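Local structure of L-rhamnose mutarotase (Formosa agariphila, 6HHN) at residues A[38-43]-A[82-87]; A[30-35]-A[88-93]; A[50-55]-A[65-70]. The protein catalyses the interconversion of alpha- and beta-L-rhamnose as a homodimeric mutarotase, a step in the breakdown of the green-algal polysaccharide ulvan. One frame throughout, in Å; residues are numbered along the deposited sequence. Where two conformers were deposited one is given.

Contact 1 of 3, residues A[38-43]-A[82-87]; sequences PELKQL and EIVKKW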
loop_
_atom_site.group_PDB
_atom_site.type_symbol
_atom_site.label_atom_id
_atom_site.label_comp_id
_atom_site.label_asym_id
_atom_site.label_seq_id
_atom_site.Cartn_x
_atom_site.Cartn_y
_atom_site.Cartn_z
ATOM N N PRO A 38 3.921 -20.923 10.720
ATOM C CA PRO A 38 2.493 -21.234 10.617
ATOM C C PRO A 38 1.684 -20.799 11.821
ATOM O O PRO A 38 0.494 -20.460 11.678
ATOM C CB PRO A 38 2.467 -22.753 10.409
ATOM C CG PRO A 38 3.749 -23.256 10.831
ATOM C CD PRO A 38 4.767 -22.129 10.666
ATOM N N GLU A 39 2.306 -20.771 13.004
ATOM C CA GLU A 39 1.610 -20.286 14.189
ATOM C C GLU A 39 1.167 -18.841 14.006
ATOM O O GLU A 39 0.064 -18.464 14.415
ATOM C CB GLU A 39 2.527 -20.358 15.411
ATOM C CG GLU A 39 2.879 -21.754 15.900
ATOM C CD GLU A 39 3.994 -22.445 15.143
ATOM O OE1 GLU A 39 4.549 -21.858 14.191
ATOM O OE2 GLU A 39 4.347 -23.597 15.525
ATOM N N LEU A 40 2.033 -18.008 13.419
ATOM C CA LEU A 40 1.715 -16.604 13.226
ATOM C C LEU A 40 0.645 -16.425 12.160
ATOM O O LEU A 40 -0.265 -15.602 12.315
ATOM C CB LEU A 40 3.001 -15.838 12.897
ATOM C CG LEU A 40 2.872 -14.319 12.731
ATOM C CD1 LEU A 40 2.216 -13.704 13.959
ATOM C CD2 LEU A 40 4.241 -13.726 12.494
ATOM N N LYS A 41 0.722 -17.192 11.070
ATOM C CA LYS A 41 -0.314 -17.102 10.046
ATOM C C LYS A 41 -1.676 -17.433 10.645
ATOM O O LYS A 41 -2.658 -16.707 10.436
ATOM C CB LYS A 41 0.006 -18.040 8.881
ATOM C CG LYS A 41 1.225 -17.647 8.056
ATOM C CD LYS A 41 1.385 -18.580 6.857
ATOM C CE LYS A 41 2.794 -18.540 6.287
ATOM N NZ LYS A 41 2.921 -19.404 5.074
ATOM N N GLN A 42 -1.749 -18.519 11.422
ATOM C CA GLN A 42 -3.020 -18.891 12.024
ATOM C C GLN A 42 -3.501 -17.840 13.018
ATOM O O GLN A 42 -4.690 -17.534 13.059
ATOM C CB GLN A 42 -2.934 -20.263 12.689
ATOM C CG GLN A 42 -4.285 -20.783 13.110
ATOM C CD GLN A 42 -5.223 -20.902 11.933
ATOM O OE1 GLN A 42 -4.899 -21.542 10.928
ATOM N NE2 GLN A 42 -6.380 -20.260 12.033
ATOM N N LEU A 43 -2.598 -17.279 13.839
ATOM C CA LEU A 43 -3.041 -16.245 14.768
ATOM C C LEU A 43 -3.609 -15.044 14.026
ATOM O O LEU A 43 -4.609 -14.454 14.449
ATOM C CB LEU A 43 -1.889 -15.767 15.637
ATOM C CG LEU A 43 -1.551 -16.639 16.836
ATOM C CD1 LEU A 43 -0.206 -16.232 17.420
ATOM C CD2 LEU A 43 -2.666 -16.515 17.869
ATOM N N GLU A 82 2.297 -13.897 22.758
ATOM C CA GLU A 82 3.673 -14.364 22.925
ATOM C C GLU A 82 4.330 -14.702 21.590
ATOM O O GLU A 82 5.541 -14.481 21.408
ATOM C CB GLU A 82 3.677 -15.579 23.862
ATOM C CG GLU A 82 5.021 -16.265 24.037
ATOM C CD GLU A 82 4.962 -17.476 24.969
ATOM O OE1 GLU A 82 5.961 -17.728 25.680
ATOM O OE2 GLU A 82 3.918 -18.173 24.993
ATOM N N ILE A 83 3.572 -15.259 20.651
ATOM C CA ILE A 83 4.158 -15.633 19.370
ATOM C C ILE A 83 4.484 -14.396 18.543
ATOM O O ILE A 83 5.518 -14.346 17.859
ATOM C CB ILE A 83 3.234 -16.595 18.613
ATOM C CG1 ILE A 83 3.047 -17.906 19.421
ATOM C CG2 ILE A 83 3.795 -16.932 17.268
ATOM C CD1 ILE A 83 1.947 -18.850 18.952
ATOM N N VAL A 84 3.602 -13.391 18.563
ATOM C CA VAL A 84 3.889 -12.132 17.872
ATOM C C VAL A 84 5.159 -11.515 18.431
ATOM O O VAL A 84 6.024 -11.046 17.682
ATOM C CB VAL A 84 2.681 -11.185 17.985
ATOM C CG1 VAL A 84 3.053 -9.793 17.493
ATOM C CG2 VAL A 84 1.491 -11.756 17.219
ATOM N N LYS A 85 5.297 -11.499 19.757
ATOM C CA LYS A 85 6.484 -10.906 20.354
ATOM C C LYS A 85 7.737 -11.682 19.973
ATOM O O LYS A 85 8.798 -11.084 19.744
ATOM C CB LYS A 85 6.327 -10.825 21.868
ATOM C CG LYS A 85 5.269 -9.817 22.309
ATOM C CD LYS A 85 5.232 -9.673 23.830
ATOM C CE LYS A 85 4.122 -10.477 24.451
ATOM N NZ LYS A 85 4.139 -10.352 25.933
ATOM N N LYS A 86 7.633 -13.018 19.890
ATOM C CA LYS A 86 8.764 -13.811 19.422
ATOM C C LYS A 86 9.119 -13.486 17.979
ATOM O O LYS A 86 10.300 -13.458 17.617
ATOM C CB LYS A 86 8.470 -15.307 19.584
ATOM C CG LYS A 86 8.597 -15.803 21.000
ATOM C CD LYS A 86 8.013 -17.192 21.112
ATOM C CE LYS A 86 8.179 -17.762 22.510
ATOM N NZ LYS A 86 9.604 -18.060 22.795
ATOM N N TRP A 87 8.105 -13.243 17.132
ATOM C CA TRP A 87 8.374 -12.850 15.748
ATOM C C TRP A 87 9.089 -11.496 15.697
ATOM O O TRP A 87 10.073 -11.335 14.973
ATOM C CB TRP A 87 7.060 -12.819 14.936
ATOM C CG TRP A 87 7.296 -12.451 13.494
ATOM C CD1 TRP A 87 7.016 -11.257 12.900
ATOM C CD2 TRP A 87 7.867 -13.281 12.484
ATOM N NE1 TRP A 87 7.376 -11.289 11.565
ATOM C CE2 TRP A 87 7.898 -12.524 11.285
ATOM C CE3 TRP A 87 8.344 -14.598 12.463
ATOM C CZ2 TRP A 87 8.408 -13.034 10.093
ATOM C CZ3 TRP A 87 8.827 -15.109 11.271
ATOM C CH2 TRP A 87 8.874 -14.316 10.107
#

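Contact 2 of 3, residues A[30-35]-A[88-93]; sequences KERHDQ and WDFMAD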
loop_
_atom_site.group_PDB
_atom_site.type_symbol
_atom_site.label_atom_id
_atom_site.label_comp_id
_atom_site.label_asym_id
_atom_site.label_seq_id
_atom_site.Cartn_x
_atom_site.Cartn_y
_atom_site.Cartn_z
ATOM N N LYS A 30 12.731 -11.013 2.831
ATOM C CA LYS A 30 11.909 -11.846 1.967
ATOM C C LYS A 30 12.029 -13.317 2.341
ATOM O O LYS A 30 11.020 -14.036 2.403
ATOM C CB LYS A 30 12.300 -11.623 0.508
ATOM C CG LYS A 30 11.481 -12.455 -0.460
ATOM C CD LYS A 30 11.310 -11.751 -1.804
ATOM C CE LYS A 30 10.568 -12.625 -2.809
ATOM N NZ LYS A 30 10.313 -14.014 -2.312
ATOM N N GLU A 31 13.249 -13.791 2.600
ATOM C CA GLU A 31 13.429 -15.198 2.947
ATOM C C GLU A 31 12.724 -15.542 4.257
ATOM O O GLU A 31 12.079 -16.595 4.368
ATOM C CB GLU A 31 14.919 -15.522 3.040
ATOM C CG GLU A 31 15.638 -15.354 1.715
ATOM C CD GLU A 31 17.142 -15.467 1.841
ATOM O OE1 GLU A 31 17.636 -15.632 2.978
ATOM O OE2 GLU A 31 17.829 -15.385 0.797
ATOM N N ARG A 32 12.832 -14.668 5.265
ATOM C CA ARG A 32 12.163 -14.944 6.534
ATOM C C ARG A 32 10.648 -14.950 6.362
ATOM O O ARG A 32 9.949 -15.744 7.012
ATOM C CB ARG A 32 12.606 -13.936 7.594
ATOM C CG ARG A 32 14.062 -14.070 8.008
ATOM C CD ARG A 32 14.465 -13.110 9.131
ATOM N NE ARG A 32 15.925 -12.922 9.194
ATOM C CZ ARG A 32 16.556 -12.132 10.067
ATOM N NH1 ARG A 32 15.871 -11.461 10.982
ATOM N NH2 ARG A 32 17.881 -12.010 10.023
ATOM N N HIS A 33 10.118 -14.081 5.490
ATOM C CA HIS A 33 8.676 -14.061 5.280
ATOM C C HIS A 33 8.199 -15.233 4.439
ATOM O O HIS A 33 7.067 -15.701 4.629
ATOM C CB HIS A 33 8.238 -12.703 4.709
ATOM C CG HIS A 33 8.238 -11.639 5.749
ATOM N ND1 HIS A 33 7.092 -11.220 6.399
ATOM C CD2 HIS A 33 9.270 -10.994 6.343
ATOM C CE1 HIS A 33 7.417 -10.339 7.329
ATOM N NE2 HIS A 33 8.731 -10.184 7.316
ATOM N N ASP A 34 9.039 -15.734 3.532
ATOM C CA ASP A 34 8.716 -16.967 2.826
ATOM C C ASP A 34 8.579 -18.129 3.807
ATOM O O ASP A 34 7.883 -19.111 3.516
ATOM C CB ASP A 34 9.812 -17.305 1.806
ATOM C CG ASP A 34 9.801 -16.393 0.577
ATOM O OD1 ASP A 34 8.834 -15.624 0.371
ATOM O OD2 ASP A 34 10.781 -16.461 -0.192
ATOM N N GLN A 35 9.246 -18.033 4.961
ATOM C CA GLN A 35 9.213 -19.053 6.007
ATOM C C GLN A 35 8.444 -18.584 7.241
ATOM O O GLN A 35 8.716 -19.036 8.365
ATOM C CB GLN A 35 10.634 -19.452 6.406
ATOM C CG GLN A 35 11.503 -19.922 5.258
ATOM C CD GLN A 35 10.902 -21.097 4.517
ATOM O OE1 GLN A 35 10.387 -22.036 5.131
ATOM N NE2 GLN A 35 10.957 -21.050 3.190
ATOM N N TRP A 88 8.626 -10.538 16.480
ATOM C CA TRP A 88 9.321 -9.255 16.552
ATOM C C TRP A 88 10.777 -9.451 16.961
ATOM O O TRP A 88 11.693 -8.858 16.363
ATOM C CB TRP A 88 8.607 -8.363 17.551
ATOM C CG TRP A 88 7.268 -7.882 17.117
ATOM C CD1 TRP A 88 6.731 -7.931 15.861
ATOM C CD2 TRP A 88 6.281 -7.284 17.955
ATOM N NE1 TRP A 88 5.473 -7.369 15.866
ATOM C CE2 TRP A 88 5.178 -6.970 17.145
ATOM C CE3 TRP A 88 6.237 -6.965 19.312
ATOM C CZ2 TRP A 88 4.037 -6.363 17.653
ATOM C CZ3 TRP A 88 5.099 -6.374 19.818
ATOM C CH2 TRP A 88 4.017 -6.077 18.991
ATOM N N ASP A 89 11.021 -10.254 17.999
ATOM C CA ASP A 89 12.402 -10.480 18.420
ATOM C C ASP A 89 13.227 -11.086 17.284
ATOM O O ASP A 89 14.393 -10.732 17.078
ATOM C CB ASP A 89 12.433 -11.444 19.608
ATOM C CG ASP A 89 11.849 -10.866 20.906
ATOM O OD1 ASP A 89 11.658 -9.644 21.031
ATOM O OD2 ASP A 89 11.580 -11.676 21.832
ATOM N N PHE A 90 12.655 -12.058 16.564
ATOM C CA PHE A 90 13.357 -12.732 15.471
ATOM C C PHE A 90 13.725 -11.775 14.348
ATOM O O PHE A 90 14.779 -11.939 13.718
ATOM C CB PHE A 90 12.437 -13.854 14.990
ATOM C CG PHE A 90 12.920 -14.632 13.814
ATOM C CD1 PHE A 90 14.025 -15.440 13.886
ATOM C CD2 PHE A 90 12.186 -14.623 12.631
ATOM C CE1 PHE A 90 14.444 -16.188 12.801
ATOM C CE2 PHE A 90 12.581 -15.376 11.550
ATOM C CZ PHE A 90 13.714 -16.165 11.629
ATOM N N MET A 91 12.894 -10.763 14.096
ATOM C CA MET A 91 13.068 -9.845 12.987
ATOM C C MET A 91 13.848 -8.584 13.355
ATOM O O MET A 91 14.109 -7.760 12.468
ATOM C CB MET A 91 11.688 -9.434 12.456
ATOM C CG MET A 91 10.917 -10.564 11.781
ATOM S SD MET A 91 11.746 -11.219 10.342
ATOM C CE MET A 91 11.855 -9.734 9.361
ATOM N N ALA A 92 14.213 -8.393 14.618
ATOM C CA ALA A 92 14.596 -7.070 15.096
ATOM C C ALA A 92 15.939 -6.595 14.555
ATOM O O ALA A 92 16.196 -5.393 14.584
ATOM C CB ALA A 92 14.635 -7.074 16.624
ATOM N N ASP A 93 16.775 -7.502 14.061
ATOM C CA ASP A 93 18.086 -7.119 13.549
ATOM C C ASP A 93 18.017 -6.468 12.181
ATOM O O ASP A 93 18.963 -5.757 11.805
ATOM C CB ASP A 93 19.011 -8.341 13.466
ATOM C CG ASP A 93 18.410 -9.521 12.656
ATOM O OD1 ASP A 93 17.169 -9.687 12.589
ATOM O OD2 ASP A 93 19.199 -10.312 12.098
#

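Contact 3 of 3, residues A[50-55]-A[65-70]; sequences SEYSIF and AFQKVS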
loop_
_atom_site.group_PDB
_atom_site.type_symbol
_atom_site.label_atom_id
_atom_site.label_comp_id
_atom_site.label_asym_id
_atom_site.label_seq_id
_atom_site.Cartn_x
_atom_site.Cartn_y
_atom_site.Cartn_z
ATOM N N SER A 50 -6.982 -10.836 6.710
ATOM C CA SER A 50 -6.910 -11.526 5.432
ATOM C C SER A 50 -6.254 -10.610 4.412
ATOM O O SER A 50 -6.101 -9.400 4.634
ATOM C CB SER A 50 -8.297 -11.945 4.934
ATOM O OG SER A 50 -9.123 -10.816 4.694
ATOM N N GLU A 51 -5.847 -11.211 3.295
ATOM C CA GLU A 51 -5.291 -10.486 2.155
ATOM C C GLU A 51 -4.231 -9.485 2.598
ATOM O O GLU A 51 -4.269 -8.299 2.262
ATOM C CB GLU A 51 -6.394 -9.824 1.345
ATOM C CG GLU A 51 -7.342 -10.849 0.745
ATOM C CD GLU A 51 -8.410 -10.218 -0.107
ATOM O OE1 GLU A 51 -8.046 -9.413 -0.989
ATOM O OE2 GLU A 51 -9.604 -10.512 0.125
ATOM N N TYR A 52 -3.286 -9.988 3.371
ATOM C CA TYR A 52 -2.197 -9.196 3.939
ATOM C C TYR A 52 -1.023 -9.237 2.974
ATOM O O TYR A 52 -0.407 -10.284 2.785
ATOM C CB TYR A 52 -1.812 -9.831 5.275
ATOM C CG TYR A 52 -0.781 -9.124 6.118
ATOM C CD1 TYR A 52 -0.223 -7.903 5.763
ATOM C CD2 TYR A 52 -0.358 -9.710 7.301
ATOM C CE1 TYR A 52 0.710 -7.296 6.582
ATOM C CE2 TYR A 52 0.559 -9.119 8.105
ATOM C CZ TYR A 52 1.111 -7.906 7.748
ATOM O OH TYR A 52 2.054 -7.315 8.584
ATOM N N SER A 53 -0.714 -8.086 2.372
ATOM C CA SER A 53 0.407 -7.928 1.474
ATOM C C SER A 53 1.386 -6.918 2.052
ATOM O O SER A 53 0.979 -5.940 2.688
ATOM C CB SER A 53 -0.031 -7.332 0.121
ATOM O OG SER A 53 -0.701 -8.303 -0.688
ATOM N N ILE A 54 2.673 -7.163 1.829
ATOM C CA ILE A 54 3.706 -6.170 2.115
ATOM C C ILE A 54 4.524 -5.975 0.841
ATOM O O ILE A 54 4.933 -6.956 0.209
ATOM C CB ILE A 54 4.604 -6.585 3.292
ATOM C CG1 ILE A 54 3.763 -6.842 4.539
ATOM C CG2 ILE A 54 5.659 -5.477 3.541
ATOM C CD1 ILE A 54 4.527 -7.482 5.688
ATOM N N PHE A 55 4.701 -4.704 0.440
ATOM C CA PHE A 55 5.439 -4.304 -0.747
ATOM C C PHE A 55 6.648 -3.476 -0.329
ATOM O O PHE A 55 6.629 -2.809 0.714
ATOM C CB PHE A 55 4.542 -3.431 -1.658
ATOM C CG PHE A 55 3.240 -4.075 -2.049
ATOM C CD1 PHE A 55 2.116 -3.934 -1.250
ATOM C CD2 PHE A 55 3.139 -4.811 -3.210
ATOM C CE1 PHE A 55 0.913 -4.507 -1.605
ATOM C CE2 PHE A 55 1.932 -5.404 -3.574
ATOM C CZ PHE A 55 0.819 -5.254 -2.767
ATOM N N ALA A 65 2.459 -1.853 3.782
ATOM C CA ALA A 65 1.612 -2.987 4.117
ATOM C C ALA A 65 0.152 -2.629 3.890
ATOM O O ALA A 65 -0.289 -1.515 4.211
ATOM C CB ALA A 65 1.805 -3.366 5.589
ATOM N N PHE A 66 -0.596 -3.598 3.349
ATOM C CA PHE A 66 -2.034 -3.518 3.161
ATOM C C PHE A 66 -2.645 -4.791 3.731
ATOM O O PHE A 66 -2.127 -5.877 3.494
ATOM C CB PHE A 66 -2.356 -3.432 1.661
ATOM C CG PHE A 66 -3.818 -3.565 1.345
ATOM C CD1 PHE A 66 -4.395 -4.816 1.130
ATOM C CD2 PHE A 66 -4.622 -2.448 1.289
ATOM C CE1 PHE A 66 -5.745 -4.936 0.863
ATOM C CE2 PHE A 66 -5.982 -2.571 0.996
ATOM C CZ PHE A 66 -6.535 -3.818 0.791
ATOM N N GLN A 67 -3.746 -4.663 4.468
ATOM C CA GLN A 67 -4.463 -5.849 4.917
ATOM C C GLN A 67 -5.933 -5.516 5.095
ATOM O O GLN A 67 -6.328 -4.349 5.201
ATOM C CB GLN A 67 -3.882 -6.436 6.209
ATOM C CG GLN A 67 -3.934 -5.496 7.356
ATOM C CD GLN A 67 -3.223 -5.985 8.630
ATOM O OE1 GLN A 67 -2.245 -6.752 8.609
ATOM N NE2 GLN A 67 -3.707 -5.512 9.733
ATOM N N LYS A 68 -6.743 -6.562 5.108
ATOM C CA LYS A 68 -8.142 -6.466 5.481
ATOM C C LYS A 68 -8.315 -7.061 6.866
ATOM O O LYS A 68 -7.691 -8.071 7.196
ATOM C CB LYS A 68 -9.026 -7.241 4.518
ATOM C CG LYS A 68 -9.059 -6.678 3.128
ATOM C CD LYS A 68 -10.031 -7.475 2.295
ATOM C CE LYS A 68 -9.927 -7.094 0.846
ATOM N NZ LYS A 68 -10.872 -7.884 -0.010
ATOM N N VAL A 69 -9.175 -6.441 7.663
ATOM C CA VAL A 69 -9.433 -6.885 9.022
ATOM C C VAL A 69 -10.936 -6.974 9.196
ATOM O O VAL A 69 -11.651 -5.985 8.987
ATOM C CB VAL A 69 -8.813 -5.949 10.070
ATOM C CG1 VAL A 69 -9.144 -6.447 11.470
ATOM C CG2 VAL A 69 -7.299 -5.863 9.871
ATOM N N SER A 70 -11.414 -8.161 9.562
ATOM C CA SER A 70 -12.839 -8.385 9.806
ATOM C C SER A 70 -13.045 -8.410 11.316
ATOM O O SER A 70 -13.050 -9.461 11.957
ATOM C CB SER A 70 -13.292 -9.677 9.143
ATOM O OG SER A 70 -13.116 -9.603 7.739
HETATM O O HOH W 1 -10.468 -10.040 6.959
#

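Contact 1 of 3, residues A[38-43]-A[82-87]
Leu40 and Leu43 of helix 38-46 meet Ile83, Val84 and Trp87 of helix 82-91 in an apolar helix-helix crossing, part of the helical layer that the dimeric alpha+beta barrel fold of this family lays over its antiparallel sheet. The axes of 38-43 and 82-87 approach to 9.8 Å, and their N-to-C directions differ by 127°. The side chains meet carbon to carbon, without a polar bond between the segments. On the more exposed side, the CD1 methyl of Leu43 nestles into Ile83, lying 3.7 Å from both CB and CD1 of that side chain, so one methyl touches the branch point and the end of the isoleucine together. The aliphatic start of Glu39 closes the same patch: its CB is 3.9 Å from Ile83 CD1, while the bent chain carries the carboxylate away from the contact. Deeper in, Leu40 divides its two methyls, CD1 meeting Val84 CG2 at 3.9 Å and CD2 going to the indole. Trp87, a substrate-binding residue by similarity, is also flanked edge-to-face by the rings of Trp37 and His33, so the crossing reaches the probable active site. In Leu40, chi1 of -177° carries CG away from the backbone N, and chi2 of 54° then sets CD2 over one indole face in a CH-pi contact: this methyl lies 3.6 Å from the centroid of the Trp87 five-membered ring, and its nearest ring atom is CG at 3.5 Å.

Contact 2 of 3, residues A[30-35]-A[88-93]
Arg32 and Met91 mark the closest backbone approach, their CA atoms 8.3 Å apart, where helix 26-34 nears its end beside residues 88-93, at the C-terminal part of helix 82-91 and beyond. Side chains bridge this gap, chiefly through Arg32, whose chain runs extended from CG to NE and reaches Asp93 end-on. NH1 donates to Asp93 OD1 at 2.7 Å, nearly straight at 172° and into the syn lone pair; NH2 donates to OD2 at 3.0 Å, also on the syn side. The guanidinium and carboxylate planes lie within 16° of each other, so this two-pronged salt bridge keeps the two groups nearly coplanar. Asp93 turns its carboxylate to meet the arginine by placing CG between its backbone N and carbonyl carbon (chi1 54°). The methylenes of Arg32 are packed as well: CD touches Met91 SD at 3.5 Å and Phe90 CE2 at 3.8 Å, the thioether running antiparallel alongside the arginine chain. Doubly bent, Met91 then presents its CE methyl to the edge of the imidazole, 3.8 Å from His33 NE2. His33, the proton donor by similarity, also stacks on Tyr29 of its own helix and meets Trp87 of helix 82-91 edge-to-face. Strand 106-114 of the second subunit completes this setting, with Phe112 edge-to-face to His33 and Val111 packed against it.

Contact 3 of 3, residues A[50-55]-A[65-70]
Lys68 NZ is gripped by two carboxylates: it donates to Glu51 OE2 at 2.9 Å, from above the carboxylate plane, and forms a salt bridge with Glu51 OE1 of the second subunit. The reciprocal pair, Glu51 OE1 with Lys68 NZ of that subunit, makes a charged network across the dimer interface; an alanine in place of Glu51, present in both subunits, would probably leave each Lys68 without either of its carboxylate partners and weaken the link between subunits. Strand 62-69 pairs antiparallel with 52-57, its hairpin partner, and past a corner at Glu51 with the short strand 49-50; the hydrogen-bonded pairs are Ser53-Phe66 and Ser50-Lys68. Between them a beta bulge sets Glu51 and Tyr52 opposite Gln67. Phe66 O accepts Ser53 N at 2.9 Å and takes a CA-H...O contact from Tyr52 CA at 3.3 Å. One water joins Ser50 OG, at 2.7 Å, to Ser70 OG. Tyr52, which binds substrate by similarity, lies alongside Gln67; OE1 of the glutamine sits 3.4 Å above the centre of the Tyr52 ring, the amide plane turned 84° from it. The chemistry thus pairs a backbone ladder with intersubunit charges, consistent with a hairpin that serves both sheet and dimer.

In the fold
Contacts 1 and 2 share helix 82-91, gripped along its length first by helix 38-46 and then by helix 26-34; they touch where Trp87 CH2 lies 3.6 Å from Arg32 O. Contact 3 belongs to the sheet instead, its centre about 17 Å from that of contact 2 and on the opposite side of the chain's centre. All three are partly buried, but differently: contact 1 is wholly apolar, contact 2 pairs a salt bridge among more exposed residues with a buried methionine-histidine touch, and contact 3 is dominated by backbone bonds and charges shared with the second subunit. Each contains a residue assigned to catalysis or substrate binding by similarity.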